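Local coordinates for protein Alpha/beta hydrolase (Streptomyces albidoflavus, PDB 6KSU) that probably catalyses head-to-tail macrolactamization of non-ribosomal peptides, acting as a stand-alone cyclase of the penicillin-binding-protein type, at residues I445-V450 with L460-G464; H392-N398 with R466-L471; P381-A387 with S426-D430; H134-D140 with A171-T177; A291-V296 with W308-R314. All coordinates share one frame; numbering follows the deposited sequence.

Interaction 1: I445-V450 with L460-G464; sequences ITGRFV and LLQYG
Arg448 and Gln462 share the same first torsion (chi1 67° and 64°), which places each CG between its own backbone N and carbonyl carbon; both chains then run extended, alongside each other, on one face of an antiparallel hairpin in the C-terminal beta barrel. The guanidinium and amide planes are only 8° apart. So placed, OE1 of Gln462 lies at the guanidinium edge, near its plane, and accepts from both NE and NH2 of Arg448, two bonds whose modelled lengths are doubtfully short. Phe302 from a loop packs against both side chains. In the backbone, Arg448 N to Gln462 O and Gln462 N to Arg448 O form a hydrogen-bonded pair, 2.8 Å each. Val450 and Leu460 pair likewise further on, and their side chains meet on the same face with CB to CB at 3.6 Å. Phe449 and Leu461, a non-hydrogen-bonded pair, turn to the other face, where the Phe449 ring also meets Phe433 and stands edge-to-face with His392. At Gly447 the strands come close, its CA lying 3.7 Å from Tyr463 CB. Beyond it Ile445 CG2 makes a CH-pi contact over one face of Tyr463, 3.8 Å from the ring centroid.

Interaction 2: H392-N398 with R466-L471; sequences HLGTYAN and RAMHRL
The seam that closes the eight-stranded antiparallel barrel joins its first strand, 394-398, to its last, 466-470, with Tyr396 opposite Arg470 and Ala397 opposite His469. The chain terminus extends the pairing, Leu471 N donating to Thr395 O at 2.8 Å, while a water takes the N-H of Thr395 and donates to Leu471 O. Ala397 N reaches His469 O from above the carbonyl plane. On the face that carries Tyr396, Arg470, with CG anti to its backbone N (chi1 -172°) and the chain extended to NE, lies alongside the tyrosine. Its CG sits over the phenol face, 4.2 Å from the Tyr396 centroid, and guanidinium and ring planes differ by 17°. The Tyr396 hydroxyl donates to His392 O at 2.9 Å, which ties the phenol tip to the backbone. Arg470 NH2 bonds to Leu393 O at 2.8 Å, although the oxygen lies 31° out of the guanidinium plane, and NH1 goes on to Val458 O. Met468, bent at its last torsion, lays CE against Tyr396 O at 3.5 Å. At the far end the barrel meets the neighbouring loops: Arg466 NE forms a salt bridge with Asp140, and Asn398 OD1 accepts from Asp140 N. Asn398 ND2 donates, in its amide plane, to Ala467 O at 2.6 Å.

Interaction 3: P381-A387 with S426-D430; sequences PDSAPLA and SLHED
The imidazole of His428 has a proline residue of the segment 381-387 on each face. Pro381 lies over one, its CB 3.8 Å from the His428 ring centroid in a CH-pi contact displaced toward the rim; over the opposite face, less closely, lies the backbone CA of Pro385. Between them, at the ring edge and near its plane, is the carbonyl oxygen of Ser383, 3.2 Å from CD2 of His428. The loop thus wraps round three sides of one flat group. The CB of His428 leads away from the loop, but with CG anti to the carbonyl carbon (chi1 -81°) the ring swings back into it. The contact joins the long connection from helix 355-365 to the first barrel strand, 394-398, to the end of barrel strand 420-427, where the chain turns toward strand 432-437. The two segments pass in opposite directions, Leu386 beside Leu427, and Leu386 N donates to Leu427 O at 2.6 Å. The reciprocal link is made through a water, which accepts from Leu427 N and donates to Leu386 O, so one direct bond and one water hold the connection to the end of the barrel strand. Leu427 itself reaches inward to Phe449. At the exposed side, CD1 of Leu386 rests against His428 O, while its CD2 meets CG of Glu429 at 4.0 Å, the two side chains crossing at about a right angle. The Glu429 chain, extended beyond CG, brings OE2 to within 3.3 Å of Ser383 CB.

Interaction 4: H134-D140 with A171-T177; sequences HTAGVVD and AFSYSNT
His134, which follows helix 128-132 in a Schellman motif, pushes its side chain against the segment that holds Tyr174-Ser175-Asn176, consistent with the (S/Y)xN motif of the penicillin-binding-protein and beta-lactamase fold. Its CB meets Phe172 CE1 at 3.4 Å and the carbonyl oxygen of Ser173. CG then passes CA of Tyr174, CD2 lies near Phe172 CE1, and ND1 of His134 is 3.0 Å from Ser175 N. Further out CE1 lies over the centre of the Tyr174 ring, with NE2 4.0 Å from Tyr174 CD1. The two rings make an offset stack, planes 11° and centroids 4.4 Å apart; Trp308 comes edge-to-face to the histidine. Tyr174 OH has weak hydrogen bonds to Ser83 and Lys86, and Asn176 OD1 accepts from Lys86, so this stack backs what is probably the active site. In the backbone beside the rings, Ser173 N donates to His134 O at 2.8 Å. A water bridges Val138 O to Ser173 OG and Tyr174 O, and that OG also accepts from Ala467 N of the barrel. Ser175, N-cap of helix 176-189, has OG anti to the backbone N (chi1 173°), from where it donates to Val139 O at 2.7 Å and caps Gly178 N. Asp140 OD1 takes the N-H of Asn176 almost straight (178°). Asp140 O accepts twice from one side of its plane, from Thr177 N at 3.1 Å and Thr177 OG1 at 2.6 Å.

Interaction 5: A291-V296 with W308-R314; sequences AMRTCV and WGLGLMR
Gly309 forms the hollow into which the end of helix 286-293 settles: the carbonyl oxygens of Met292 and Thr294 both press against its bare CA, the latter at 3.4 Å. Leu310 is the bump beside it. Its CG rests on Ala291 O, and CD1 reaches Ala291 CB at 3.8 Å, filling the groove along the last helical turn. Met292 answers from the other segment: a turn about its final bond (chi3 56°) folds CE back, so that CB, CG and CE all gather about Leu310 O, while CB also touches Leu312 CD1 at 3.9 Å. The loop receiving the helix end connects strands 307-308 and 313-315, the last two strands at one side of the seven-stranded antiparallel sheet of the beta-lactamase-like fold, with 307-308 at the edge. Gly309 N bonds back to Leu312 O and draws this loop tight. Leu310 N to Met292 O, 3.0 Å and from above the carbonyl plane, holds the helix end, and Val296 N to Trp308 O at 2.9 Å holds the chain just beyond it. Past the helix SG of Cys295 lies against Arg314, nestling on CB at 3.7 Å and accepting a weak bond from NE at the guanidinium edge; Arg314 NH1 is held by Gly316 O.

Along the chain, interaction 4 comes first and interaction 5 second, both in the beta-lactamase-like part; the other three involve the C-terminal barrel. Interaction 3 opens next, crosses interaction 2, their segments alternating, and closes before interaction 1 opens. Interaction 1 is nested inside the loop closed by interaction 2, centres about 10 Å apart on neighbouring strands 458-463 and 466-470. Interactions 4 and 5, centres about 14 Å apart, meet through Trp308, which packs on His134, Phe172 and Tyr174. Interaction 4 is the junction between the two parts: Gln462 and Leu460 of interaction 1 touch Phe172 and Ala171, and interaction 2 adjoins it too, which places the barrel seam beside the probable active site. Interaction 3 lies farther out, about 31 Å from interaction 5 between centres.

Interaction 1: I445-V450 with L460-G464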
# COMPACT_ATOMS: atom_id res chain seq x y z
N ILE A 445 13.16 14.38 -5.97
CA ILE A 445 12.85 13.75 -4.69
C ILE A 445 12.59 14.83 -3.65
O ILE A 445 13.51 15.57 -3.28
CB ILE A 445 13.96 12.80 -4.22
CG1 ILE A 445 14.14 11.65 -5.23
CG2 ILE A 445 13.63 12.26 -2.83
CD1 ILE A 445 15.35 10.75 -4.94
N THR A 446 11.36 14.92 -3.17
CA THR A 446 11.05 15.71 -1.98
C THR A 446 10.99 14.79 -0.77
O THR A 446 10.22 13.83 -0.75
CB THR A 446 9.75 16.47 -2.12
OG1 THR A 446 9.91 17.50 -3.10
CG2 THR A 446 9.37 17.09 -0.76
N GLY A 447 11.82 15.07 0.22
CA GLY A 447 11.84 14.30 1.43
C GLY A 447 12.13 15.18 2.63
O GLY A 447 12.09 16.41 2.52
N ARG A 448 12.42 14.57 3.77
CA ARG A 448 12.87 15.29 4.95
C ARG A 448 13.96 14.49 5.66
O ARG A 448 14.10 13.28 5.48
CB ARG A 448 11.75 15.59 5.95
CG ARG A 448 11.17 14.33 6.62
CD ARG A 448 10.20 14.70 7.71
NE ARG A 448 9.64 13.53 8.35
CZ ARG A 448 8.71 13.57 9.30
NH1 ARG A 448 8.23 14.73 9.72
NH2 ARG A 448 8.27 12.44 9.82
N PHE A 449 14.76 15.22 6.43
CA PHE A 449 15.65 14.62 7.41
C PHE A 449 14.95 14.53 8.76
O PHE A 449 14.07 15.33 9.09
CB PHE A 449 16.93 15.44 7.53
CG PHE A 449 17.70 15.48 6.26
CD1 PHE A 449 18.55 14.45 5.92
CD2 PHE A 449 17.50 16.51 5.35
CE1 PHE A 449 19.23 14.47 4.72
CE2 PHE A 449 18.17 16.53 4.16
CZ PHE A 449 19.04 15.51 3.84
N VAL A 450 15.34 13.52 9.52
CA VAL A 450 14.78 13.28 10.84
C VAL A 450 15.94 13.10 11.82
O VAL A 450 16.90 12.39 11.53
CB VAL A 450 13.86 12.04 10.84
CG1 VAL A 450 13.26 11.81 12.23
CG2 VAL A 450 12.77 12.24 9.81
N LEU A 460 18.06 10.24 10.05
CA LEU A 460 17.20 9.64 9.03
C LEU A 460 16.96 10.60 7.88
O LEU A 460 16.84 11.81 8.07
CB LEU A 460 15.83 9.25 9.61
CG LEU A 460 15.86 7.99 10.45
CD1 LEU A 460 14.43 7.58 10.76
CD2 LEU A 460 16.61 6.91 9.68
N LEU A 461 16.88 10.02 6.69
CA LEU A 461 16.29 10.64 5.52
C LEU A 461 15.03 9.86 5.18
O LEU A 461 15.07 8.62 5.07
CB LEU A 461 17.32 10.62 4.38
CG LEU A 461 17.11 11.06 2.94
CD1 LEU A 461 18.49 11.30 2.30
CD2 LEU A 461 16.26 10.08 2.09
N GLN A 462 13.89 10.54 5.04
CA GLN A 462 12.71 9.85 4.53
C GLN A 462 12.06 10.60 3.38
O GLN A 462 12.05 11.84 3.34
CB GLN A 462 11.70 9.52 5.66
CG GLN A 462 11.05 10.66 6.37
CD GLN A 462 10.17 10.21 7.53
OE1 GLN A 462 9.49 11.03 8.13
NE2 GLN A 462 10.19 8.91 7.85
N TYR A 463 11.54 9.82 2.43
CA TYR A 463 10.82 10.25 1.23
C TYR A 463 10.05 9.06 0.68
O TYR A 463 10.47 7.92 0.84
CB TYR A 463 11.77 10.78 0.14
CG TYR A 463 12.53 9.71 -0.64
CD1 TYR A 463 12.10 9.30 -1.90
CD2 TYR A 463 13.69 9.13 -0.12
CE1 TYR A 463 12.81 8.34 -2.63
CE2 TYR A 463 14.40 8.15 -0.83
CZ TYR A 463 13.94 7.76 -2.10
OH TYR A 463 14.61 6.81 -2.83
N GLY A 464 8.94 9.34 -0.01
CA GLY A 464 8.07 8.27 -0.48
C GLY A 464 7.64 7.32 0.63
O GLY A 464 7.42 6.13 0.40

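Interaction 2: H392-N398 with R466-L471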
# COMPACT_ATOMS: atom_id res chain seq x y z
N HIS A 392 25.31 16.93 6.98
CA HIS A 392 24.37 16.05 6.30
C HIS A 392 25.07 15.00 5.47
O HIS A 392 24.42 14.05 5.02
CB HIS A 392 23.44 16.87 5.41
CG HIS A 392 22.34 17.58 6.16
ND1 HIS A 392 22.53 18.78 6.79
CD2 HIS A 392 21.05 17.24 6.36
CE1 HIS A 392 21.41 19.17 7.36
NE2 HIS A 392 20.49 18.25 7.12
N LEU A 393 26.38 15.12 5.26
CA LEU A 393 27.09 14.18 4.40
C LEU A 393 27.03 12.79 5.02
O LEU A 393 27.00 12.62 6.23
CB LEU A 393 28.55 14.60 4.19
CG LEU A 393 28.83 16.03 3.70
CD1 LEU A 393 30.28 16.48 3.96
CD2 LEU A 393 28.51 16.15 2.22
N GLY A 394 27.04 11.79 4.16
CA GLY A 394 27.00 10.42 4.63
C GLY A 394 26.24 9.54 3.66
O GLY A 394 25.72 10.00 2.65
N THR A 395 26.20 8.25 4.00
CA THR A 395 25.51 7.23 3.23
C THR A 395 24.24 6.84 3.98
O THR A 395 24.29 6.58 5.19
CB THR A 395 26.41 6.00 3.05
OG1 THR A 395 27.60 6.38 2.35
CG2 THR A 395 25.69 4.94 2.24
N TYR A 396 23.11 6.82 3.29
CA TYR A 396 21.85 6.45 3.93
C TYR A 396 21.33 5.19 3.27
O TYR A 396 21.49 4.99 2.07
CB TYR A 396 20.81 7.57 3.86
CG TYR A 396 21.27 8.86 4.52
CD1 TYR A 396 20.71 9.29 5.71
CD2 TYR A 396 22.27 9.65 3.93
CE1 TYR A 396 21.11 10.47 6.31
CE2 TYR A 396 22.69 10.83 4.53
CZ TYR A 396 22.11 11.23 5.72
OH TYR A 396 22.50 12.40 6.33
N ALA A 397 20.69 4.32 4.06
CA ALA A 397 20.34 3.03 3.50
C ALA A 397 19.02 2.53 4.07
O ALA A 397 18.68 2.76 5.24
CB ALA A 397 21.42 1.98 3.74
N ASN A 398 18.29 1.83 3.20
CA ASN A 398 17.16 0.99 3.56
C ASN A 398 17.39 -0.34 2.85
O ASN A 398 17.03 -0.50 1.67
CB ASN A 398 15.83 1.62 3.16
CG ASN A 398 14.63 0.85 3.69
OD1 ASN A 398 14.54 -0.36 3.50
ND2 ASN A 398 13.71 1.56 4.37
N ARG A 466 9.40 5.92 2.83
CA ARG A 466 10.46 5.06 3.34
C ARG A 466 11.47 5.89 4.13
O ARG A 466 11.68 7.07 3.83
CB ARG A 466 11.19 4.33 2.21
CG ARG A 466 10.55 2.98 1.86
CD ARG A 466 9.36 3.17 0.93
NE ARG A 466 8.97 1.94 0.25
CZ ARG A 466 7.85 1.81 -0.45
NH1 ARG A 466 7.03 2.85 -0.57
NH2 ARG A 466 7.54 0.64 -1.03
N ALA A 467 12.08 5.27 5.14
CA ALA A 467 13.22 5.82 5.86
C ALA A 467 14.49 5.16 5.34
O ALA A 467 14.49 4.03 4.85
CB ALA A 467 13.12 5.59 7.38
N MET A 468 15.58 5.90 5.42
CA MET A 468 16.90 5.37 5.09
C MET A 468 17.83 5.73 6.24
O MET A 468 17.90 6.89 6.63
CB MET A 468 17.40 5.94 3.76
CG MET A 468 16.32 5.89 2.69
SD MET A 468 16.85 5.75 0.98
CE MET A 468 18.20 4.60 1.06
N HIS A 469 18.55 4.73 6.75
CA HIS A 469 19.39 4.90 7.92
C HIS A 469 20.77 5.45 7.56
O HIS A 469 21.51 4.83 6.79
CB HIS A 469 19.54 3.56 8.64
CG HIS A 469 20.15 3.67 9.99
ND1 HIS A 469 20.68 2.59 10.66
CD2 HIS A 469 20.31 4.74 10.81
CE1 HIS A 469 21.14 2.98 11.84
NE2 HIS A 469 20.93 4.28 11.95
N ARG A 470 21.15 6.58 8.15
CA ARG A 470 22.52 7.08 8.02
C ARG A 470 23.51 6.08 8.60
O ARG A 470 23.44 5.72 9.78
CB ARG A 470 22.67 8.43 8.72
CG ARG A 470 24.00 9.13 8.49
CD ARG A 470 23.91 10.56 8.97
NE ARG A 470 25.10 11.36 8.68
CZ ARG A 470 25.36 12.54 9.24
NH1 ARG A 470 24.51 13.05 10.13
NH2 ARG A 470 26.46 13.21 8.90
N LEU A 471 24.44 5.61 7.78
CA LEU A 471 25.30 4.53 8.22
C LEU A 471 26.37 5.06 9.17
O LEU A 471 26.81 6.21 9.06
CB LEU A 471 25.96 3.82 7.05
CG LEU A 471 25.05 3.10 6.06
CD1 LEU A 471 25.90 2.27 5.11
CD2 LEU A 471 24.04 2.25 6.81
OXT LEU A 471 26.80 4.33 10.07
O HOH W 1 27.43 7.74 6.51

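Interaction 3: P381-A387 with S426-D430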
# COMPACT_ATOMS: atom_id res chain seq x y z
N PRO A 381 8.16 23.78 -0.36
CA PRO A 381 8.75 24.66 0.67
C PRO A 381 8.58 26.14 0.32
O PRO A 381 8.85 26.56 -0.80
CB PRO A 381 10.23 24.26 0.67
CG PRO A 381 10.30 22.97 -0.08
CD PRO A 381 9.18 23.00 -1.07
N ASP A 382 8.13 26.92 1.32
CA ASP A 382 7.98 28.36 1.14
C ASP A 382 9.33 29.05 1.01
O ASP A 382 9.51 29.95 0.19
CB ASP A 382 7.24 28.99 2.32
CG ASP A 382 5.97 28.27 2.69
OD1 ASP A 382 5.26 28.77 3.59
OD2 ASP A 382 5.68 27.21 2.10
N SER A 383 10.29 28.63 1.84
CA SER A 383 11.49 29.38 2.15
C SER A 383 12.57 29.18 1.09
O SER A 383 12.47 28.32 0.21
CB SER A 383 12.02 28.95 3.51
OG SER A 383 12.36 27.57 3.49
N ALA A 384 13.61 30.00 1.20
CA ALA A 384 14.81 29.93 0.39
C ALA A 384 15.70 28.79 0.89
O ALA A 384 15.63 28.41 2.05
CB ALA A 384 15.57 31.25 0.46
N PRO A 385 16.54 28.23 0.01
CA PRO A 385 17.41 27.13 0.43
C PRO A 385 18.33 27.56 1.57
O PRO A 385 18.86 28.67 1.57
CB PRO A 385 18.21 26.80 -0.83
CG PRO A 385 17.43 27.38 -1.95
CD PRO A 385 16.72 28.57 -1.41
N LEU A 386 18.52 26.66 2.53
CA LEU A 386 19.44 26.93 3.61
C LEU A 386 20.89 26.77 3.14
O LEU A 386 21.17 26.21 2.08
CB LEU A 386 19.20 26.00 4.80
CG LEU A 386 17.77 25.83 5.28
CD1 LEU A 386 17.69 24.66 6.22
CD2 LEU A 386 17.28 27.12 5.91
N ALA A 387 21.80 27.28 3.97
CA ALA A 387 23.22 27.09 3.76
C ALA A 387 23.55 25.60 3.73
O ALA A 387 23.02 24.83 4.54
CB ALA A 387 24.02 27.78 4.87
N SER A 426 18.77 20.68 -2.36
CA SER A 426 18.45 21.93 -1.70
C SER A 426 17.90 21.63 -0.32
O SER A 426 16.93 20.87 -0.19
CB SER A 426 17.42 22.74 -2.48
OG SER A 426 17.97 23.24 -3.66
N LEU A 427 18.52 22.21 0.70
CA LEU A 427 18.07 22.06 2.08
C LEU A 427 17.12 23.20 2.41
O LEU A 427 17.41 24.36 2.09
CB LEU A 427 19.26 22.06 3.03
CG LEU A 427 20.16 20.83 2.99
CD1 LEU A 427 21.13 20.87 4.14
CD2 LEU A 427 19.33 19.55 3.03
N HIS A 428 16.01 22.88 3.06
CA HIS A 428 14.95 23.84 3.35
C HIS A 428 14.59 23.77 4.82
O HIS A 428 15.09 22.92 5.57
CB HIS A 428 13.71 23.58 2.47
CG HIS A 428 13.83 24.13 1.09
ND1 HIS A 428 14.23 23.36 0.02
CD2 HIS A 428 13.64 25.38 0.61
CE1 HIS A 428 14.26 24.11 -1.07
NE2 HIS A 428 13.92 25.35 -0.73
N GLU A 429 13.69 24.66 5.24
CA GLU A 429 13.29 24.73 6.63
C GLU A 429 12.42 23.53 7.01
O GLU A 429 11.89 22.82 6.15
CB GLU A 429 12.54 26.04 6.91
CG GLU A 429 13.50 27.24 7.11
CD GLU A 429 12.78 28.55 7.41
OE1 GLU A 429 12.10 28.64 8.46
OE2 GLU A 429 12.91 29.50 6.61
N ASP A 430 12.30 23.31 8.32
CA ASP A 430 11.60 22.15 8.88
C ASP A 430 12.25 20.83 8.45
O ASP A 430 11.59 19.78 8.42
CB ASP A 430 10.11 22.16 8.51
CG ASP A 430 9.38 23.37 9.07
OD1 ASP A 430 9.66 23.76 10.23
OD2 ASP A 430 8.52 23.93 8.34
O HOH W 2 20.62 23.94 0.34

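Interaction 4: H134-D140 with A171-T177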
# COMPACT_ATOMS: atom_id res chain seq x y z
N HIS A 134 3.79 0.15 10.19
CA HIS A 134 5.09 0.41 9.57
C HIS A 134 5.99 1.24 10.50
O HIS A 134 6.78 2.07 10.05
CB HIS A 134 4.93 1.10 8.21
CG HIS A 134 4.14 0.30 7.22
ND1 HIS A 134 4.68 -0.75 6.50
CD2 HIS A 134 2.84 0.38 6.84
CE1 HIS A 134 3.75 -1.28 5.73
NE2 HIS A 134 2.62 -0.60 5.91
N THR A 135 5.89 1.02 11.80
CA THR A 135 6.73 1.75 12.73
C THR A 135 7.65 0.80 13.49
O THR A 135 8.03 1.08 14.62
CB THR A 135 5.89 2.56 13.72
OG1 THR A 135 4.91 1.71 14.32
CG2 THR A 135 5.21 3.73 13.04
N ALA A 136 7.98 -0.34 12.90
CA ALA A 136 8.80 -1.31 13.61
C ALA A 136 10.27 -1.22 13.26
O ALA A 136 11.08 -1.92 13.87
CB ALA A 136 8.30 -2.73 13.36
N GLY A 137 10.64 -0.37 12.31
CA GLY A 137 12.03 -0.28 11.93
C GLY A 137 12.52 -1.40 11.05
O GLY A 137 13.73 -1.55 10.88
N VAL A 138 11.62 -2.19 10.48
CA VAL A 138 11.99 -3.21 9.52
C VAL A 138 12.29 -2.56 8.17
O VAL A 138 11.59 -1.63 7.74
CB VAL A 138 10.87 -4.27 9.40
CG1 VAL A 138 11.42 -5.56 8.83
CG2 VAL A 138 10.20 -4.51 10.76
N VAL A 139 13.33 -3.04 7.50
CA VAL A 139 13.64 -2.60 6.14
C VAL A 139 12.49 -2.98 5.20
O VAL A 139 11.62 -3.79 5.54
CB VAL A 139 14.97 -3.21 5.65
CG1 VAL A 139 16.14 -2.69 6.49
CG2 VAL A 139 14.91 -4.71 5.71
N ASP A 140 12.49 -2.42 4.00
CA ASP A 140 11.37 -2.63 3.09
C ASP A 140 11.42 -4.01 2.43
O ASP A 140 10.45 -4.77 2.51
CB ASP A 140 11.33 -1.50 2.05
CG ASP A 140 10.18 -1.65 1.05
OD1 ASP A 140 9.20 -2.40 1.33
OD2 ASP A 140 10.24 -1.02 -0.03
N ALA A 171 9.96 5.96 14.06
CA ALA A 171 9.55 6.64 12.84
C ALA A 171 8.81 5.69 11.90
O ALA A 171 9.00 4.48 11.92
CB ALA A 171 10.76 7.26 12.13
N PHE A 172 7.99 6.28 11.04
CA PHE A 172 7.32 5.52 9.99
C PHE A 172 8.31 5.14 8.89
O PHE A 172 9.10 5.98 8.43
CB PHE A 172 6.18 6.34 9.41
CG PHE A 172 5.45 5.66 8.27
CD1 PHE A 172 4.34 4.86 8.53
CD2 PHE A 172 5.88 5.81 6.96
CE1 PHE A 172 3.66 4.20 7.50
CE2 PHE A 172 5.19 5.17 5.90
CZ PHE A 172 4.08 4.37 6.18
N SER A 173 8.31 3.87 8.50
CA SER A 173 8.99 3.47 7.27
C SER A 173 8.22 2.31 6.64
O SER A 173 8.08 1.25 7.25
CB SER A 173 10.45 3.08 7.53
OG SER A 173 11.10 2.77 6.31
N TYR A 174 7.74 2.51 5.42
CA TYR A 174 6.92 1.50 4.77
C TYR A 174 7.73 0.23 4.55
O TYR A 174 8.90 0.28 4.17
CB TYR A 174 6.40 2.04 3.44
CG TYR A 174 5.31 1.22 2.79
CD1 TYR A 174 3.98 1.64 2.83
CD2 TYR A 174 5.61 0.05 2.10
CE1 TYR A 174 2.96 0.91 2.19
CE2 TYR A 174 4.58 -0.69 1.46
CZ TYR A 174 3.27 -0.25 1.52
OH TYR A 174 2.28 -0.97 0.89
N SER A 175 7.10 -0.92 4.79
CA SER A 175 7.85 -2.18 4.83
C SER A 175 6.94 -3.32 4.36
O SER A 175 6.00 -3.69 5.06
CB SER A 175 8.40 -2.44 6.24
OG SER A 175 9.00 -3.72 6.33
N ASN A 176 7.22 -3.86 3.17
CA ASN A 176 6.57 -5.09 2.76
C ASN A 176 6.97 -6.24 3.67
O ASN A 176 6.15 -7.11 4.00
CB ASN A 176 6.95 -5.41 1.30
CG ASN A 176 6.33 -4.44 0.31
OD1 ASN A 176 5.13 -4.20 0.35
ND2 ASN A 176 7.15 -3.86 -0.55
N THR A 177 8.24 -6.26 4.07
CA THR A 177 8.75 -7.31 4.94
C THR A 177 8.05 -7.29 6.29
O THR A 177 7.80 -8.35 6.88
CB THR A 177 10.25 -7.12 5.10
OG1 THR A 177 10.84 -7.02 3.80
CG2 THR A 177 10.87 -8.28 5.88
O HOH W 3 9.72 -0.10 8.92
O HOH W 4 11.29 0.24 5.70

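Interaction 5: A291-V296 with W308-R314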
# COMPACT_ATOMS: atom_id res chain seq x y z
N ALA A 291 -9.52 0.96 15.56
CA ALA A 291 -8.07 0.84 15.69
C ALA A 291 -7.36 0.91 14.34
O ALA A 291 -6.35 1.62 14.19
CB ALA A 291 -7.75 -0.47 16.41
N MET A 292 -7.87 0.18 13.33
CA MET A 292 -7.29 0.23 11.98
C MET A 292 -7.25 1.64 11.44
O MET A 292 -6.33 2.01 10.70
CB MET A 292 -8.08 -0.68 11.04
CG MET A 292 -7.95 -2.11 11.44
SD MET A 292 -8.54 -3.25 10.21
CE MET A 292 -7.54 -2.75 8.79
N ARG A 293 -8.26 2.44 11.81
CA ARG A 293 -8.42 3.82 11.40
C ARG A 293 -7.62 4.81 12.25
O ARG A 293 -7.36 5.93 11.80
CB ARG A 293 -9.91 4.17 11.48
CG ARG A 293 -10.32 5.42 10.80
CD ARG A 293 -11.78 5.37 10.39
NE ARG A 293 -12.78 5.43 11.46
CZ ARG A 293 -13.82 4.59 11.57
NH1 ARG A 293 -13.98 3.60 10.71
NH2 ARG A 293 -14.68 4.74 12.56
N THR A 294 -7.26 4.45 13.48
CA THR A 294 -6.63 5.42 14.38
C THR A 294 -5.14 5.54 14.07
O THR A 294 -4.38 4.58 14.22
CB THR A 294 -6.85 5.02 15.85
OG1 THR A 294 -8.25 4.91 16.09
CG2 THR A 294 -6.26 6.08 16.79
N CYS A 295 -4.72 6.72 13.64
CA CYS A 295 -3.35 6.89 13.18
C CYS A 295 -2.38 6.94 14.36
O CYS A 295 -2.72 7.35 15.48
CB CYS A 295 -3.22 8.15 12.33
SG CYS A 295 -4.14 8.01 10.75
N VAL A 296 -1.16 6.46 14.11
CA VAL A 296 -0.08 6.53 15.09
C VAL A 296 0.35 7.99 15.26
O VAL A 296 0.68 8.64 14.26
CB VAL A 296 1.10 5.68 14.64
CG1 VAL A 296 2.30 5.88 15.59
CG2 VAL A 296 0.71 4.24 14.57
N TRP A 308 -0.87 7.06 9.24
CA TRP A 308 -1.05 5.63 9.04
C TRP A 308 -1.60 5.01 10.32
O TRP A 308 -1.16 5.36 11.42
CB TRP A 308 0.24 4.92 8.65
CG TRP A 308 0.03 3.87 7.62
CD1 TRP A 308 -0.39 2.58 7.82
CD2 TRP A 308 0.24 4.01 6.20
NE1 TRP A 308 -0.47 1.92 6.61
CE2 TRP A 308 -0.08 2.77 5.61
CE3 TRP A 308 0.69 5.05 5.39
CZ2 TRP A 308 0.04 2.55 4.24
CZ3 TRP A 308 0.79 4.84 4.03
CH2 TRP A 308 0.46 3.60 3.47
N GLY A 309 -2.52 4.09 10.15
CA GLY A 309 -3.08 3.37 11.28
C GLY A 309 -2.65 1.91 11.23
O GLY A 309 -1.49 1.61 10.99
N LEU A 310 -3.58 0.99 11.45
CA LEU A 310 -3.27 -0.43 11.34
C LEU A 310 -3.83 -0.91 10.00
O LEU A 310 -4.99 -1.27 9.88
CB LEU A 310 -3.85 -1.21 12.51
CG LEU A 310 -3.63 -0.57 13.89
CD1 LEU A 310 -4.30 -1.40 15.01
CD2 LEU A 310 -2.15 -0.38 14.18
N GLY A 311 -2.98 -0.88 8.97
CA GLY A 311 -3.37 -1.35 7.65
C GLY A 311 -4.18 -0.38 6.83
O GLY A 311 -4.61 -0.74 5.73
N LEU A 312 -4.44 0.82 7.33
CA LEU A 312 -5.03 1.91 6.57
C LEU A 312 -4.15 3.15 6.69
O LEU A 312 -3.60 3.42 7.77
CB LEU A 312 -6.42 2.24 7.05
CG LEU A 312 -7.53 1.22 6.76
CD1 LEU A 312 -8.61 1.37 7.81
CD2 LEU A 312 -8.10 1.41 5.35
N MET A 313 -4.02 3.89 5.60
CA MET A 313 -3.46 5.24 5.62
C MET A 313 -4.60 6.27 5.60
O MET A 313 -5.74 5.96 5.25
CB MET A 313 -2.54 5.47 4.41
CG MET A 313 -3.28 5.79 3.09
SD MET A 313 -2.22 5.68 1.63
CE MET A 313 -3.38 5.90 0.30
N ARG A 314 -4.25 7.51 5.96
CA ARG A 314 -5.19 8.63 6.00
C ARG A 314 -4.75 9.74 5.04
O ARG A 314 -3.57 10.13 5.05
CB ARG A 314 -5.28 9.19 7.42
CG ARG A 314 -6.12 10.44 7.55
CD ARG A 314 -6.33 10.81 9.00
NE ARG A 314 -5.09 11.20 9.66
CZ ARG A 314 -4.53 12.40 9.55
NH1 ARG A 314 -5.10 13.33 8.79
NH2 ARG A 314 -3.40 12.66 10.20
O HOH W 5 0.91 8.11 11.36